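Local coordinates for hypothetical protein (Pseudomonas putida, PDB 2HLJ) that probably acts on acyl-CoA thioesters as a hotdog-fold thioesterase or betainyl-CoA thiolase, at residues H68-K71 with L72-V76. Residues are numbered along the deposited sequence; the frame is centred on the assembly and turned at random.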
ATOM      1  N   HIS A  68     -12.834  -4.447  -4.740  1.00 20.50           N
ATOM      2  CA  HIS A  68     -13.455  -5.725  -4.438  1.00 20.12           C
ATOM      3  C   HIS A  68     -12.578  -6.603  -3.570  1.00 22.48           C
ATOM      4  O   HIS A  68     -11.334  -6.617  -3.668  1.00 20.63           O
ATOM      5  CB  HIS A  68     -13.750  -6.477  -5.723  1.00 21.40           C
ATOM      6  CG  HIS A  68     -14.720  -5.768  -6.603  1.00 22.48           C
ATOM      7  ND1 HIS A  68     -16.079  -5.820  -6.391  1.00 19.63           N
ATOM      8  CD2 HIS A  68     -14.532  -4.943  -7.658  1.00 22.01           C
ATOM      9  CE1 HIS A  68     -16.690  -5.080  -7.299  1.00 22.74           C
ATOM     10  NE2 HIS A  68     -15.773  -4.529  -8.074  1.00 23.54           N
ATOM     11  N   GLU A  69     -13.256  -7.306  -2.687  1.00 21.78           N
ATOM     12  CA  GLU A  69     -12.644  -8.371  -1.890  1.00 25.25           C
ATOM     13  C   GLU A  69     -12.172  -9.472  -2.807  1.00 23.05           C
ATOM     14  O   GLU A  69     -12.745  -9.709  -3.879  1.00 23.01           O
ATOM     15  CB  GLU A  69     -13.635  -8.916  -0.852  1.00 25.74           C
ATOM     16  CG  GLU A  69     -14.716  -9.850  -1.430  1.00 39.48           C
ATOM     17  CD  GLU A  69     -15.713  -9.133  -2.377  1.00 48.82           C
ATOM     18  OE1 GLU A  69     -15.873  -7.885  -2.273  1.00 48.11           O
ATOM     19  OE2 GLU A  69     -16.340  -9.821  -3.219  1.00 56.98           O
ATOM     20  N   VAL A  70     -11.120 -10.157  -2.383  1.00 24.59           N
ATOM     21  CA  VAL A  70     -10.591 -11.268  -3.134  1.00 21.00           C
ATOM     22  C   VAL A  70     -10.482 -12.425  -2.174  1.00 21.11           C
ATOM     23  O   VAL A  70      -9.914 -12.302  -1.093  1.00 19.18           O
ATOM     24  CB  VAL A  70      -9.230 -10.909  -3.767  1.00 19.51           C
ATOM     25  CG1 VAL A  70      -8.695 -12.066  -4.543  1.00 22.28           C
ATOM     26  CG2 VAL A  70      -9.387  -9.674  -4.673  1.00 21.18           C
ATOM     27  N   LYS A  71     -11.067 -13.544  -2.560  1.00 18.76           N
ATOM     28  CA  LYS A  71     -11.216 -14.657  -1.666  1.00 20.81           C
ATOM     29  C   LYS A  71     -10.058 -15.662  -1.818  1.00 18.54           C
ATOM     30  O   LYS A  71      -9.393 -15.751  -2.861  1.00 18.65           O
ATOM     31  CB  LYS A  71     -12.580 -15.350  -1.887  1.00 21.70           C
ATOM     32  CG  LYS A  71     -13.824 -14.500  -1.609  1.00 21.66           C
ATOM     33  CD  LYS A  71     -15.069 -15.295  -1.952  1.00 25.18           C
ATOM     34  CE  LYS A  71     -16.366 -14.516  -1.733  1.00 27.32           C
ATOM     35  NZ  LYS A  71     -16.560 -14.049  -0.323  1.00 24.81           N
ATOM     36  N   LEU A  72      -9.842 -16.437  -0.772  1.00 20.34           N
ATOM     37  CA  LEU A  72      -8.944 -17.605  -0.843  1.00 19.56           C
ATOM     38  C   LEU A  72      -9.061 -18.414  -2.140  1.00 19.66           C
ATOM     39  O   LEU A  72     -10.156 -18.773  -2.553  1.00 17.51           O
ATOM     40  CB  LEU A  72      -9.238 -18.541   0.315  1.00 19.14           C
ATOM     41  CG  LEU A  72      -8.321 -19.763   0.475  1.00 21.18           C
ATOM     42  CD1 LEU A  72      -6.886 -19.307   0.776  1.00 22.48           C
ATOM     43  CD2 LEU A  72      -8.847 -20.627   1.611  1.00 23.00           C
ATOM     44  N   GLY A  73      -7.922 -18.700  -2.776  1.00 19.60           N
ATOM     45  CA  GLY A  73      -7.876 -19.568  -3.963  1.00 19.13           C
ATOM     46  C   GLY A  73      -8.181 -18.879  -5.272  1.00 18.32           C
ATOM     47  O   GLY A  73      -8.095 -19.481  -6.341  1.00 17.06           O
ATOM     48  N   THR A  74      -8.513 -17.604  -5.226  1.00 18.03           N
ATOM     49  CA  THR A  74      -8.747 -16.891  -6.432  1.00 16.86           C
ATOM     50  C   THR A  74      -7.449 -16.774  -7.245  1.00 17.86           C
ATOM     51  O   THR A  74      -6.377 -16.423  -6.692  1.00 15.24           O
ATOM     52  CB  THR A  74      -9.306 -15.504  -6.130  1.00 20.50           C
ATOM     53  OG1 THR A  74     -10.497 -15.633  -5.339  1.00 20.86           O
ATOM     54  CG2 THR A  74      -9.647 -14.790  -7.420  1.00 20.58           C
ATOM     55  N   GLU A  75      -7.543 -17.097  -8.544  1.00 17.26           N
ATOM     56  CA  GLU A  75      -6.436 -16.903  -9.484  1.00 20.25           C
ATOM     57  C   GLU A  75      -6.512 -15.479  -9.987  1.00 16.75           C
ATOM     58  O   GLU A  75      -7.500 -15.093 -10.572  1.00 16.77           O
ATOM     59  CB  GLU A  75      -6.538 -17.875 -10.653  1.00 22.16           C
ATOM     60  CG  GLU A  75      -6.363 -19.337 -10.206  1.00 24.18           C
ATOM     61  CD  GLU A  75      -6.984 -20.359 -11.184  1.00 31.14           C
ATOM     62  OE1 GLU A  75      -8.235 -20.410 -11.306  1.00 50.23           O
ATOM     63  OE2 GLU A  75      -6.212 -21.129 -11.792  1.00 38.91           O
ATOM     64  N   VAL A  76      -5.461 -14.712  -9.754  1.00 16.98           N
ATOM     65  CA  VAL A  76      -5.468 -13.312 -10.110  1.00 17.26           C
ATOM     66  C   VAL A  76      -4.246 -13.003 -10.953  1.00 18.16           C
ATOM     67  O   VAL A  76      -3.259 -13.733 -10.917  1.00 18.22           O
ATOM     68  CB  VAL A  76      -5.515 -12.373  -8.851  1.00 19.63           C
ATOM     69  CG1 VAL A  76      -6.817 -12.575  -8.046  1.00 16.22           C
ATOM     70  CG2 VAL A  76      -4.250 -12.511  -7.953  1.00 18.85           C
TER
HETATM   71  O   HOH W   1     -12.492 -13.656  -5.133  1.00 23.73           O
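T74 folds back on K71 to close a type II beta turn, a compact example of a hydroxyl side chain reinforcing a backbone reversal. Two donors of the same residue converge on one carbonyl: T74 N lies 3.1 Å from K71 O, with an N-H...O angle of 158°, and T74 OG1 approaches K71 O to 2.7 Å. Both come from the same face of the carbonyl plane, tilted about 30° from it. The hydroxyl can join the backbone amide because OG1 is anti to the carbonyl carbon of T74 (chi1 -56°), which sets it beside the residue's own N. A water completes the closure, accepting from K71 N at 2.9 Å and donating to T74 OG1 at 2.8 Å, so that the hydroxyl is linked to K71 O directly and to K71 N through the water.

Next to these hydrogen bonds, V70 sends CG1 crosswise against T74, 3.8 Å from its CB. The same methyl meets V76 CG1 at 4.0 Å, where strand 75-85 has begun. At the corner, G73 adopts the positive phi expected at the third position of a type II turn.

Further out, L105 of strand 104-114 packs on both V70 and V76, while backbone hydrogen bonds from G73 and T74 to V12 and from L72 to G21 moor the turn to neighbouring loops. The turn lies in the loop carrying the chain from strand 57-66 past two strands to 75-85 in the antiparallel hotdog-type sheet. K71 O is gripped twice while T74 OG1 both donates and accepts, fixing the hydroxyl's rotation beside a small apolar contact.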